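PDB 4AAJ: N-(5'-phosphoribosyl)anthranilate isomerase from Pyrococcus furiosus, which catalyses the isomerisation of N-(5-phospho-beta-D-ribosyl)anthranilate to 1-(2-carboxyphenylamino)-1-deoxy-D-ribulose 5-phosphate, the third of five steps from chorismate to tryptophan. Local coordinates for residues T77-S82 / V98-L103; A102-I107 / S143-D148; M119-V124 / M149-T154; P175-G180 / K195-D200. All blocks are in the same frame, centred on the assembly; numbering follows the deposited sequence. Where two conformers were deposited one is given.

Interaction 1: T77-S82 / V98-L103; sequences TMVGFS and VHSNAL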
loop_
_atom_site.group_PDB
_atom_site.type_symbol
_atom_site.label_atom_id
_atom_site.label_comp_id
_atom_site.label_asym_id
_atom_site.label_seq_id
_atom_site.Cartn_x
_atom_site.Cartn_y
_atom_site.Cartn_z
ATOM N N THR A 77 6.127 -3.669 -9.026
ATOM C CA THR A 77 6.217 -5.122 -9.079
ATOM C C THR A 77 7.639 -5.577 -9.406
ATOM O O THR A 77 7.876 -6.769 -9.594
ATOM C CB THR A 77 5.239 -5.678 -10.132
ATOM O OG1 THR A 77 5.504 -5.048 -11.388
ATOM C CG2 THR A 77 3.795 -5.398 -9.731
ATOM N N MET A 78 8.585 -4.646 -9.466
ATOM C CA MET A 78 9.990 -5.019 -9.683
ATOM C C MET A 78 10.435 -6.069 -8.675
ATOM O O MET A 78 10.043 -6.030 -7.510
ATOM C CB MET A 78 10.903 -3.810 -9.546
ATOM C CG MET A 78 10.818 -2.829 -10.693
ATOM S SD MET A 78 11.929 -1.449 -10.418
ATOM C CE MET A 78 11.162 -0.628 -9.019
ATOM N N VAL A 79 11.261 -6.999 -9.151
ATOM C CA VAL A 79 11.779 -8.097 -8.350
ATOM C C VAL A 79 13.235 -7.835 -7.947
ATOM O O VAL A 79 13.644 -8.138 -6.827
ATOM C CB VAL A 79 11.721 -9.430 -9.140
ATOM C CG1 VAL A 79 12.326 -10.568 -8.322
ATOM C CG2 VAL A 79 10.292 -9.768 -9.550
ATOM N N GLY A 80 13.998 -7.252 -8.860
ATOM C CA GLY A 80 15.458 -7.189 -8.735
ATOM C C GLY A 80 15.988 -6.147 -7.769
ATOM O O GLY A 80 15.589 -4.976 -7.809
ATOM N N PHE A 81 16.903 -6.587 -6.904
ATOM C CA PHE A 81 17.595 -5.694 -5.978
ATOM C C PHE A 81 18.073 -4.432 -6.694
ATOM O O PHE A 81 17.829 -3.320 -6.233
ATOM C CB PHE A 81 18.779 -6.411 -5.304
ATOM C CG PHE A 81 19.742 -5.477 -4.623
ATOM C CD1 PHE A 81 19.379 -4.812 -3.451
ATOM C CD2 PHE A 81 21.012 -5.248 -5.160
ATOM C CE1 PHE A 81 20.263 -3.935 -2.834
ATOM C CE2 PHE A 81 21.898 -4.378 -4.546
ATOM C CZ PHE A 81 21.522 -3.716 -3.387
ATOM N N SER A 82 18.751 -4.605 -7.819
ATOM C CA SER A 82 19.352 -3.461 -8.509
ATOM C C SER A 82 18.397 -2.568 -9.304
ATOM O O SER A 82 18.656 -1.370 -9.452
ATOM C CB SER A 82 20.553 -3.894 -9.349
ATOM O OG SER A 82 21.539 -4.448 -8.495
ATOM N N VAL A 98 6.626 -2.960 -2.060
ATOM C CA VAL A 98 7.081 -4.048 -2.910
ATOM C C VAL A 98 5.943 -5.043 -3.164
ATOM O O VAL A 98 5.442 -5.665 -2.218
ATOM C CB VAL A 98 8.286 -4.770 -2.269
ATOM C CG1 VAL A 98 8.763 -5.891 -3.179
ATOM C CG2 VAL A 98 9.425 -3.784 -1.984
ATOM N N HIS A 99 5.531 -5.173 -4.431
ATOM C CA HIS A 99 4.542 -6.188 -4.809
ATOM C C HIS A 99 5.175 -7.176 -5.747
ATOM O O HIS A 99 4.908 -7.208 -6.955
ATOM C CB HIS A 99 3.267 -5.551 -5.386
ATOM C CG HIS A 99 2.198 -6.550 -5.792
ATOM N ND1 HIS A 99 2.049 -7.748 -5.191
ATOM C CD2 HIS A 99 1.200 -6.474 -6.762
ATOM C CE1 HIS A 99 1.023 -8.412 -5.759
ATOM N NE2 HIS A 99 0.499 -7.628 -6.715
ATOM N N SER A 100 6.046 -8.019 -5.186
ATOM C CA SER A 100 6.761 -9.017 -5.993
ATOM C C SER A 100 7.419 -10.042 -5.097
ATOM O O SER A 100 7.342 -9.914 -3.888
ATOM C CB SER A 100 7.863 -8.369 -6.829
ATOM O OG SER A 100 8.918 -7.918 -5.992
ATOM N N ASN A 101 8.094 -11.010 -5.726
ATOM C CA ASN A 101 8.862 -12.055 -5.031
ATOM C C ASN A 101 10.329 -11.688 -4.795
ATOM O O ASN A 101 11.184 -12.580 -4.677
ATOM C CB ASN A 101 8.776 -13.390 -5.792
ATOM C CG ASN A 101 7.357 -13.928 -5.873
ATOM O OD1 ASN A 101 6.524 -13.671 -4.996
ATOM N ND2 ASN A 101 7.071 -14.678 -6.933
ATOM N N ALA A 102 10.618 -10.384 -4.733
ATOM C CA ALA A 102 11.940 -9.897 -4.325
ATOM C C ALA A 102 12.315 -10.563 -3.006
ATOM O O ALA A 102 11.529 -10.581 -2.065
ATOM C CB ALA A 102 11.936 -8.379 -4.172
ATOM N N LEU A 103 13.519 -11.116 -2.954
ATOM C CA LEU A 103 13.946 -11.929 -1.815
ATOM C C LEU A 103 14.073 -11.116 -0.518
ATOM O O LEU A 103 14.320 -9.907 -0.565
ATOM C CB LEU A 103 15.273 -12.622 -2.151
ATOM C CG LEU A 103 15.257 -13.684 -3.263
ATOM C CD1 LEU A 103 16.677 -14.061 -3.648
ATOM C CD2 LEU A 103 14.479 -14.927 -2.853
HETATM O O HOH W 1 15.244 -9.961 -5.308
#

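Interaction 2: A102-I107 / S143-D148; sequences ALPQTI and SRYNAD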
loop_
_atom_site.group_PDB
_atom_site.type_symbol
_atom_site.label_atom_id
_atom_site.label_comp_id
_atom_site.label_asym_id
_atom_site.label_seq_id
_atom_site.Cartn_x
_atom_site.Cartn_y
_atom_site.Cartn_z
ATOM N N ALA A 102 10.618 -10.384 -4.733
ATOM C CA ALA A 102 11.940 -9.897 -4.325
ATOM C C ALA A 102 12.315 -10.563 -3.006
ATOM O O ALA A 102 11.529 -10.581 -2.065
ATOM C CB ALA A 102 11.936 -8.379 -4.172
ATOM N N LEU A 103 13.519 -11.116 -2.954
ATOM C CA LEU A 103 13.946 -11.929 -1.815
ATOM C C LEU A 103 14.073 -11.116 -0.518
ATOM O O LEU A 103 14.320 -9.907 -0.565
ATOM C CB LEU A 103 15.273 -12.622 -2.151
ATOM C CG LEU A 103 15.257 -13.684 -3.263
ATOM C CD1 LEU A 103 16.677 -14.061 -3.648
ATOM C CD2 LEU A 103 14.479 -14.927 -2.853
ATOM N N PRO A 104 13.895 -11.772 0.646
ATOM C CA PRO A 104 14.185 -11.112 1.918
ATOM C C PRO A 104 15.539 -10.388 1.889
ATOM O O PRO A 104 15.650 -9.268 2.399
ATOM C CB PRO A 104 14.237 -12.279 2.905
ATOM C CG PRO A 104 13.293 -13.280 2.329
ATOM C CD PRO A 104 13.449 -13.167 0.844
ATOM N N GLN A 105 16.545 -11.010 1.269
ATOM C CA GLN A 105 17.898 -10.436 1.212
ATOM C C GLN A 105 17.938 -9.103 0.472
ATOM O O GLN A 105 18.685 -8.201 0.840
ATOM C CB GLN A 105 18.891 -11.418 0.576
ATOM C CG GLN A 105 19.225 -12.624 1.438
ATOM C CD GLN A 105 18.165 -13.716 1.425
ATOM O OE1 GLN A 105 17.114 -13.593 0.778
ATOM N NE2 GLN A 105 18.439 -14.800 2.141
ATOM N N THR A 106 17.131 -8.997 -0.579
ATOM C CA THR A 106 17.006 -7.773 -1.352
ATOM C C THR A 106 16.353 -6.683 -0.507
ATOM O O THR A 106 16.836 -5.551 -0.443
ATOM C CB THR A 106 16.164 -8.034 -2.619
ATOM O OG1 THR A 106 16.931 -8.819 -3.545
ATOM C CG2 THR A 106 15.749 -6.732 -3.281
ATOM N N ILE A 107 15.255 -7.036 0.153
ATOM C CA ILE A 107 14.554 -6.089 1.004
ATOM C C ILE A 107 15.471 -5.590 2.126
ATOM O O ILE A 107 15.541 -4.387 2.400
ATOM C CB ILE A 107 13.245 -6.698 1.552
ATOM C CG1 ILE A 107 12.185 -6.718 0.437
ATOM C CG2 ILE A 107 12.780 -5.953 2.795
ATOM C CD1 ILE A 107 10.976 -7.581 0.729
ATOM N N SER A 143 7.126 -13.461 8.390
ATOM C CA SER A 143 8.306 -13.459 9.262
ATOM C C SER A 143 9.614 -13.799 8.521
ATOM O O SER A 143 10.701 -13.600 9.060
ATOM C CB SER A 143 8.096 -14.381 10.478
ATOM O OG SER A 143 7.978 -15.742 10.091
ATOM N N ARG A 144 9.495 -14.299 7.293
ATOM C CA ARG A 144 10.635 -14.573 6.410
ATOM C C ARG A 144 11.252 -13.285 5.834
ATOM O O ARG A 144 12.468 -13.185 5.662
ATOM C CB ARG A 144 10.194 -15.512 5.285
ATOM C CG ARG A 144 11.281 -15.925 4.305
ATOM C CD ARG A 144 10.696 -16.795 3.204
ATOM N NE ARG A 144 11.389 -16.617 1.928
ATOM C CZ ARG A 144 10.920 -17.030 0.752
ATOM N NH1 ARG A 144 9.747 -17.650 0.674
ATOM N NH2 ARG A 144 11.626 -16.823 -0.352
ATOM N N TYR A 145 10.405 -12.304 5.537
ATOM C CA TYR A 145 10.871 -10.985 5.097
ATOM C C TYR A 145 11.000 -10.077 6.315
ATOM O O TYR A 145 10.402 -10.342 7.352
ATOM C CB TYR A 145 9.903 -10.394 4.069
ATOM C CG TYR A 145 9.722 -11.257 2.835
ATOM C CD1 TYR A 145 8.891 -12.372 2.857
ATOM C CD2 TYR A 145 10.392 -10.967 1.651
ATOM C CE1 TYR A 145 8.729 -13.173 1.737
ATOM C CE2 TYR A 145 10.232 -11.759 0.524
ATOM C CZ TYR A 145 9.403 -12.858 0.572
ATOM O OH TYR A 145 9.241 -13.652 -0.541
ATOM N N ASN A 146 11.804 -9.026 6.198
ATOM C CA ASN A 146 11.996 -8.080 7.293
ATOM C C ASN A 146 11.357 -6.732 6.946
ATOM O O ASN A 146 11.990 -5.675 7.047
ATOM C CB ASN A 146 13.494 -7.941 7.610
ATOM C CG ASN A 146 13.772 -6.987 8.756
ATOM O OD1 ASN A 146 13.121 -7.045 9.799
ATOM N ND2 ASN A 146 14.743 -6.096 8.563
ATOM N N ALA A 147 10.091 -6.779 6.534
ATOM C CA ALA A 147 9.386 -5.580 6.081
ATOM C C ALA A 147 8.948 -4.724 7.260
ATOM O O ALA A 147 8.584 -5.248 8.313
ATOM C CB ALA A 147 8.196 -5.951 5.204
ATOM N N ASP A 148 9.000 -3.405 7.079
ATOM C CA ASP A 148 8.543 -2.444 8.083
ATOM C C ASP A 148 7.024 -2.399 8.240
ATOM O O ASP A 148 6.516 -2.006 9.289
ATOM C CB ASP A 148 9.062 -1.049 7.747
ATOM C CG ASP A 148 10.577 -0.983 7.755
ATOM O OD1 ASP A 148 11.163 -1.144 8.852
ATOM O OD2 ASP A 148 11.186 -0.814 6.672
HETATM O O HOH W 2 14.064 -8.843 4.738
#

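Interaction 3: M119-V124 / M149-T154; sequences MKAFRV and MVLLDT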
loop_
_atom_site.group_PDB
_atom_site.type_symbol
_atom_site.label_atom_id
_atom_site.label_comp_id
_atom_site.label_asym_id
_atom_site.label_seq_id
_atom_site.Cartn_x
_atom_site.Cartn_y
_atom_site.Cartn_z
ATOM N N MET A 119 7.277 -1.346 2.748
ATOM C CA MET A 119 6.020 -2.044 2.908
ATOM C C MET A 119 5.999 -3.160 1.883
ATOM O O MET A 119 6.258 -2.925 0.698
ATOM C CB MET A 119 4.827 -1.115 2.731
ATOM C CG MET A 119 3.494 -1.843 2.887
ATOM S SD MET A 119 2.144 -0.794 3.450
ATOM C CE MET A 119 2.142 0.398 2.113
ATOM N N LYS A 120 5.756 -4.381 2.340
ATOM C CA LYS A 120 5.649 -5.502 1.408
ATOM C C LYS A 120 4.214 -5.994 1.325
ATOM O O LYS A 120 3.525 -6.107 2.344
ATOM C CB LYS A 120 6.612 -6.663 1.740
ATOM C CG LYS A 120 6.374 -7.850 0.798
ATOM C CD LYS A 120 7.467 -8.898 0.753
ATOM C CE LYS A 120 6.904 -10.183 0.153
ATOM N NZ LYS A 120 6.923 -10.209 -1.337
ATOM N N ALA A 121 3.774 -6.273 0.101
ATOM C CA ALA A 121 2.436 -6.770 -0.192
ATOM C C ALA A 121 2.375 -8.287 -0.195
ATOM O O ALA A 121 3.226 -8.951 -0.796
ATOM C CB ALA A 121 1.969 -6.248 -1.544
ATOM N N PHE A 122 1.362 -8.824 0.476
ATOM C CA PHE A 122 1.119 -10.259 0.503
ATOM C C PHE A 122 -0.319 -10.515 0.055
ATOM O O PHE A 122 -1.259 -9.850 0.507
ATOM C CB PHE A 122 1.368 -10.831 1.908
ATOM C CG PHE A 122 2.806 -10.756 2.362
ATOM C CD1 PHE A 122 3.292 -9.613 3.004
ATOM C CD2 PHE A 122 3.674 -11.831 2.174
ATOM C CE1 PHE A 122 4.611 -9.544 3.439
ATOM C CE2 PHE A 122 4.994 -11.767 2.606
ATOM C CZ PHE A 122 5.465 -10.617 3.239
ATOM N N ARG A 123 -0.489 -11.476 -0.849
ATOM C CA ARG A 123 -1.816 -11.856 -1.303
ATOM C C ARG A 123 -2.515 -12.718 -0.250
ATOM O O ARG A 123 -1.929 -13.657 0.294
ATOM C CB ARG A 123 -1.747 -12.579 -2.663
ATOM C CG ARG A 123 -3.060 -13.206 -3.125
ATOM C CD ARG A 123 -4.117 -12.158 -3.467
ATOM N NE ARG A 123 -4.174 -11.859 -4.899
ATOM C CZ ARG A 123 -4.722 -10.760 -5.417
ATOM N NH1 ARG A 123 -5.253 -9.833 -4.625
ATOM N NH2 ARG A 123 -4.727 -10.583 -6.732
ATOM N N VAL A 124 -3.759 -12.367 0.058
ATOM C CA VAL A 124 -4.622 -13.251 0.836
ATOM C C VAL A 124 -5.580 -13.953 -0.134
ATOM O O VAL A 124 -5.914 -13.398 -1.190
ATOM C CB VAL A 124 -5.403 -12.512 1.957
ATOM C CG1 VAL A 124 -4.447 -11.899 2.976
ATOM C CG2 VAL A 124 -6.339 -11.452 1.392
ATOM N N MET A 149 6.301 -2.757 7.184
ATOM C CA MET A 149 4.837 -2.813 7.237
ATOM C C MET A 149 4.359 -3.876 6.273
ATOM O O MET A 149 4.980 -4.106 5.237
ATOM C CB MET A 149 4.215 -1.447 6.900
ATOM C CG MET A 149 2.682 -1.372 6.985
ATOM S SD MET A 149 1.953 -1.951 8.546
ATOM C CE MET A 149 2.602 -0.708 9.666
ATOM N N VAL A 150 3.266 -4.540 6.633
ATOM C CA VAL A 150 2.666 -5.552 5.781
ATOM C C VAL A 150 1.413 -4.981 5.125
ATOM O O VAL A 150 0.545 -4.399 5.783
ATOM C CB VAL A 150 2.312 -6.833 6.591
ATOM C CG1 VAL A 150 1.326 -7.706 5.838
ATOM C CG2 VAL A 150 3.559 -7.627 6.924
ATOM N N LEU A 151 1.308 -5.160 3.819
ATOM C CA LEU A 151 0.098 -4.809 3.111
ATOM C C LEU A 151 -0.536 -6.121 2.669
ATOM O O LEU A 151 0.162 -6.989 2.147
ATOM C CB LEU A 151 0.412 -3.914 1.904
ATOM C CG LEU A 151 -0.718 -3.610 0.911
ATOM C CD1 LEU A 151 -1.794 -2.717 1.497
ATOM C CD2 LEU A 151 -0.133 -2.969 -0.350
ATOM N N LEU A 152 -1.828 -6.282 2.937
ATOM C CA LEU A 152 -2.561 -7.487 2.530
ATOM C C LEU A 152 -3.508 -7.142 1.396
ATOM O O LEU A 152 -4.374 -6.283 1.555
ATOM C CB LEU A 152 -3.344 -8.086 3.707
ATOM C CG LEU A 152 -2.571 -8.562 4.945
ATOM C CD1 LEU A 152 -3.549 -9.193 5.939
ATOM C CD2 LEU A 152 -1.457 -9.527 4.587
ATOM N N ASP A 153 -3.325 -7.807 0.253
ATOM C CA ASP A 153 -4.165 -7.597 -0.934
ATOM C C ASP A 153 -5.310 -8.581 -0.954
ATOM O O ASP A 153 -5.074 -9.786 -1.019
ATOM C CB ASP A 153 -3.375 -7.827 -2.225
ATOM C CG ASP A 153 -2.215 -6.892 -2.386
ATOM O OD1 ASP A 153 -2.360 -5.688 -2.088
ATOM O OD2 ASP A 153 -1.152 -7.368 -2.839
ATOM N N THR A 154 -6.536 -8.064 -0.928
ATOM C CA THR A 154 -7.745 -8.879 -1.058
ATOM C C THR A 154 -7.961 -9.309 -2.512
ATOM O O THR A 154 -7.933 -8.484 -3.429
ATOM C CB THR A 154 -8.987 -8.125 -0.529
ATOM O OG1 THR A 154 -8.880 -7.968 0.890
ATOM C CG2 THR A 154 -10.284 -8.880 -0.861
#

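Interaction 4: P175-G180 / K195-D200; sequences PVIVAG and KPYGVD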
loop_
_atom_site.group_PDB
_atom_site.type_symbol
_atom_site.label_atom_id
_atom_site.label_comp_id
_atom_site.label_asym_id
_atom_site.label_seq_id
_atom_site.Cartn_x
_atom_site.Cartn_y
_atom_site.Cartn_z
ATOM N N PRO A 175 0.783 -5.683 12.790
ATOM C CA PRO A 175 0.184 -4.517 12.137
ATOM C C PRO A 175 0.086 -4.776 10.642
ATOM O O PRO A 175 1.052 -5.215 10.048
ATOM C CB PRO A 175 1.213 -3.401 12.379
ATOM C CG PRO A 175 2.048 -3.884 13.521
ATOM C CD PRO A 175 2.121 -5.370 13.327
ATOM N N VAL A 176 -1.088 -4.552 10.068
ATOM C CA VAL A 176 -1.268 -4.669 8.615
ATOM C C VAL A 176 -2.066 -3.510 8.041
ATOM O O VAL A 176 -2.909 -2.916 8.718
ATOM C CB VAL A 176 -1.965 -5.988 8.174
ATOM C CG1 VAL A 176 -1.221 -7.218 8.674
ATOM C CG2 VAL A 176 -3.412 -6.023 8.619
ATOM N N ILE A 177 -1.806 -3.211 6.770
ATOM C CA ILE A 177 -2.663 -2.336 5.983
ATOM C C ILE A 177 -3.422 -3.260 5.054
ATOM O O ILE A 177 -2.819 -4.132 4.446
ATOM C CB ILE A 177 -1.813 -1.342 5.135
ATOM C CG1 ILE A 177 -0.817 -0.584 6.017
ATOM C CG2 ILE A 177 -2.690 -0.405 4.323
ATOM C CD1 ILE A 177 -1.438 0.283 7.081
ATOM N N VAL A 178 -4.739 -3.109 4.979
ATOM C CA VAL A 178 -5.533 -3.993 4.129
ATOM C C VAL A 178 -5.982 -3.233 2.864
ATOM O O VAL A 178 -6.280 -2.047 2.919
ATOM C CB VAL A 178 -6.689 -4.626 4.938
ATOM C CG1 VAL A 178 -7.732 -3.577 5.327
ATOM C CG2 VAL A 178 -7.318 -5.798 4.189
ATOM N N ALA A 179 -5.968 -3.903 1.720
ATOM C CA ALA A 179 -6.360 -3.258 0.465
ATOM C C ALA A 179 -7.098 -4.231 -0.433
ATOM O O ALA A 179 -6.937 -5.448 -0.308
ATOM C CB ALA A 179 -5.144 -2.709 -0.259
ATOM N N GLY A 180 -7.884 -3.682 -1.353
ATOM C CA GLY A 180 -8.542 -4.481 -2.372
ATOM C C GLY A 180 -10.025 -4.207 -2.374
ATOM O O GLY A 180 -10.760 -4.657 -1.482
ATOM N N LYS A 195 -10.127 -5.137 11.687
ATOM C CA LYS A 195 -9.425 -4.305 12.673
ATOM C C LYS A 195 -7.940 -4.116 12.333
ATOM O O LYS A 195 -7.054 -4.448 13.121
ATOM C CB LYS A 195 -9.654 -4.819 14.100
ATOM C CG LYS A 195 -11.018 -4.418 14.641
ATOM C CD LYS A 195 -11.294 -5.016 16.012
ATOM C CE LYS A 195 -12.701 -4.684 16.485
ATOM N NZ LYS A 195 -13.740 -5.333 15.637
ATOM N N PRO A 196 -7.664 -3.577 11.138
ATOM C CA PRO A 196 -6.277 -3.423 10.697
ATOM C C PRO A 196 -5.626 -2.182 11.302
ATOM O O PRO A 196 -6.308 -1.350 11.902
ATOM C CB PRO A 196 -6.433 -3.232 9.190
ATOM C CG PRO A 196 -7.724 -2.493 9.056
ATOM C CD PRO A 196 -8.616 -3.022 10.158
ATOM N N TYR A 197 -4.313 -2.059 11.125
ATOM C CA TYR A 197 -3.599 -0.844 11.482
ATOM C C TYR A 197 -3.955 0.286 10.497
ATOM O O TYR A 197 -3.992 1.463 10.862
ATOM C CB TYR A 197 -2.085 -1.120 11.530
ATOM C CG TYR A 197 -1.233 0.121 11.693
ATOM C CD1 TYR A 197 -1.053 0.710 12.945
ATOM C CD2 TYR A 197 -0.621 0.720 10.588
ATOM C CE1 TYR A 197 -0.285 1.857 13.091
ATOM C CE2 TYR A 197 0.151 1.860 10.728
ATOM C CZ TYR A 197 0.318 2.421 11.982
ATOM O OH TYR A 197 1.086 3.555 12.123
ATOM N N GLY A 198 -4.233 -0.076 9.248
ATOM C CA GLY A 198 -4.655 0.909 8.252
ATOM C C GLY A 198 -5.341 0.317 7.038
ATOM O O GLY A 198 -5.481 -0.903 6.912
ATOM N N VAL A 199 -5.796 1.194 6.156
ATOM C CA VAL A 199 -6.439 0.782 4.913
ATOM C C VAL A 199 -5.785 1.495 3.739
ATOM O O VAL A 199 -5.222 2.579 3.900
ATOM C CB VAL A 199 -7.964 1.059 4.888
ATOM C CG1 VAL A 199 -8.703 0.104 5.818
ATOM C CG2 VAL A 199 -8.283 2.513 5.224
ATOM N N ASP A 200 -5.880 0.875 2.570
ATOM C CA ASP A 200 -5.298 1.390 1.349
ATOM C C ASP A 200 -6.354 1.317 0.256
ATOM O O ASP A 200 -7.012 0.292 0.091
ATOM C CB ASP A 200 -4.082 0.533 0.994
ATOM C CG ASP A 200 -3.391 0.972 -0.272
ATOM O OD1 ASP A 200 -2.675 1.980 -0.235
ATOM O OD2 ASP A 200 -3.540 0.281 -1.300
HETATM O O HOH W 3 -3.303 -4.821 12.104
HETATM O O HOH W 4 -8.723 -0.917 -1.599
#

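Interaction 1: T77-S82 / V98-L103
With chi1 of S100 at 70°, its OG sits between its own backbone N and carbonyl carbon and faces the carbonyl of M78; V79, with CG1 trans to its N (177°), spreads both methyls over the same turn. The contact joins two consecutive beta-alpha loops of the TIM barrel, those after strands 72-76 and 95-98. S100 OG donates to M78 O at 2.7 Å, approaching from above the carbonyl plane, 36° out of it, while A102 N returns a bond to S100 OG and closes an ST turn. One hydroxyl thus shapes its own loop and ties it to the next. M78 O also accepts from W84 NE1 of helix 81-91, so two donors grip this carbonyl. Alongside, V79 CG2 packs on S100 CB at 3.9 Å, and CG1 reaches the backbone around A102. Nearer the strands, T77 CA makes a C-H...O contact with H99 O at 3.3 Å. At the helix-facing end, a water donates to V79 O and accepts from L103 N, at the N-cap position of helix 104-114, while A102 CB lies 3.2 Å from V79 O.

Interaction 2: A102-I107 / S143-D148
P104 lies over one face of the Y145 ring, a CH-pi contact in which CG stands 4.0 Å from the ring centroid and only 20° off the normal. The two side chains cross obliquely; CG is offset toward the rim of the ring, and the neighbouring CD comes within 3.5 Å of Y145 CE2. Y145 reaches this position with CG opposite its own carbonyl carbon (chi1 -59°), which swings the ring back over the first turn of helix 104-114. The backbone meets the same ring differently: A102 O lies in its plane, at the edge, 3.1 Å from CE2. I107 approaches at about a right angle. Its extended CG1-CD1 arm carries CD1 to 3.6 Å from Y145 CD2.

The chain of R144 leaves fully stretched through chi1 and chi2 and bends at chi3, which places Y145 OH over the centre of one guanidinium face, 3.9 Å from its plane; NE meanwhile comes to 3.9 Å from P104 CG. No direct hydrogen bond joins the two segments. A water bridges instead, donating to P104 O and accepting from N146 N.

The contact pairs the start of helix 104-114 with the turn that leads from helix 131-144 into strand 149-153. Strand 117-123 backs the contact: I107 rests on V118 and K120, K120 makes a cation-pi contact with the Y145 face opposite P104, and D148 forms a salt bridge with K111 of helix 104-114.

Interaction 3: M119-V124 / M149-T154
Neighbouring strands of the parallel eight-stranded barrel meet where M119-R123 pairs in register with M149-D153, the two strands of a beta-alpha-beta unit whose crossover is helix 131-144. The short strand axes approach to 4.6 Å at an angle of 31°. Five backbone hydrogen bonds join them, alternating in donor: K120 N to M149 O, L151 N to K120 O (2.8 Å, 175° at the hydrogen), F122 N to L151 O, D153 N to F122 O, and V124 N to D153 O.

Side chains sort by face. M119, A121, R123, M149, L151 and D153 start on the inner face, although the far end of M149 turns off. M119 and M149 lie side by side, SD of M119 touching M149 CG at 3.6 Å, and M119 CG rests obliquely on L151 CB at 3.8 Å. K120, F122, V150 and L152 face the surrounding helices. There F122, its CG opposite the carbonyl carbon (chi1 -66°), crosses V150 at about a right angle, with CD1 at 3.9 Å from V150 CG1; both residues also touch I142 of helix 131-144.

Toward the C-terminal ends, the side of the barrel where TIM-barrel enzymes carry their active site, R123 folds back through bends at chi2 and chi3. Its guanidinium has D153 O at the edge, in plane, but forms no hydrogen bond there. D153 OD2, buried and without a polar partner in the model, lies against A121 CB at 3.6 Å.

Interaction 4: P175-G180 / K195-D200
V176 to A179 and G198 to D200 run parallel at 34°, joined by G198 N to V176 O, V178 N to G198 O (3.0 Å) and D200 N to V178 O. Y197 N adds a weak bond to V176 O, giving that carbonyl two donors. These are the last two strands of the TIM barrel, linked by helix 187-194 in a beta-alpha-beta unit.

On the inner face, I177 shows how a glycine makes room for its neighbour. Bends at chi1 (-53°) and chi2 (-62°) fold its CD1 onto G198 CA at 3.5 Å, a tight fit over a residue with no side chain. The same methyl meets the edge of the Y197 ring, 3.6 Å from CD2, while I177 CG2 crosses toward D200 CB.

On the outer face V178 turns CG1 between its own N and carbonyl carbon, where it packs against both P196 CG (3.9 Å) and V199 CG1 (3.8 Å).

D200, with CG trans to its backbone N, divides its carboxylate: OD1 forms a salt bridge with K24 on strand 22-25, and OD2 touches A179 CB at 3.5 Å. A sulfate, probably from the crystallisation liquor, lies near G180 just beyond the strand, the nearest atoms about 4 Å apart; it may mark the pocket for the substrate phosphate. A water accepts from G180 N and donates to D200 O at 2.7 Å.

How the interactions relate
The contacts advance round the barrel roughly in chain order. Interactions 1 and 2 share A102 and L103, with centres about 10 Å apart, and link the loops and helix ends around helix 104-114. Interaction 3 crosses interaction 2 in sequence, since strand 117-123 lies between helices 104-114 and 131-144; K120 brings it against both interactions 1 and 2. Interaction 4, its centre about 9 Å from that of interaction 3, continues the same sheet through L152 N to I177 O at 2.8 Å. Interactions 1 and 4 stand about 21 Å apart between centres, on opposite sides of the chain's centre. Interactions 3 and 4 thus hold two wall seams; 1 and 2 join outer loops and helix ends.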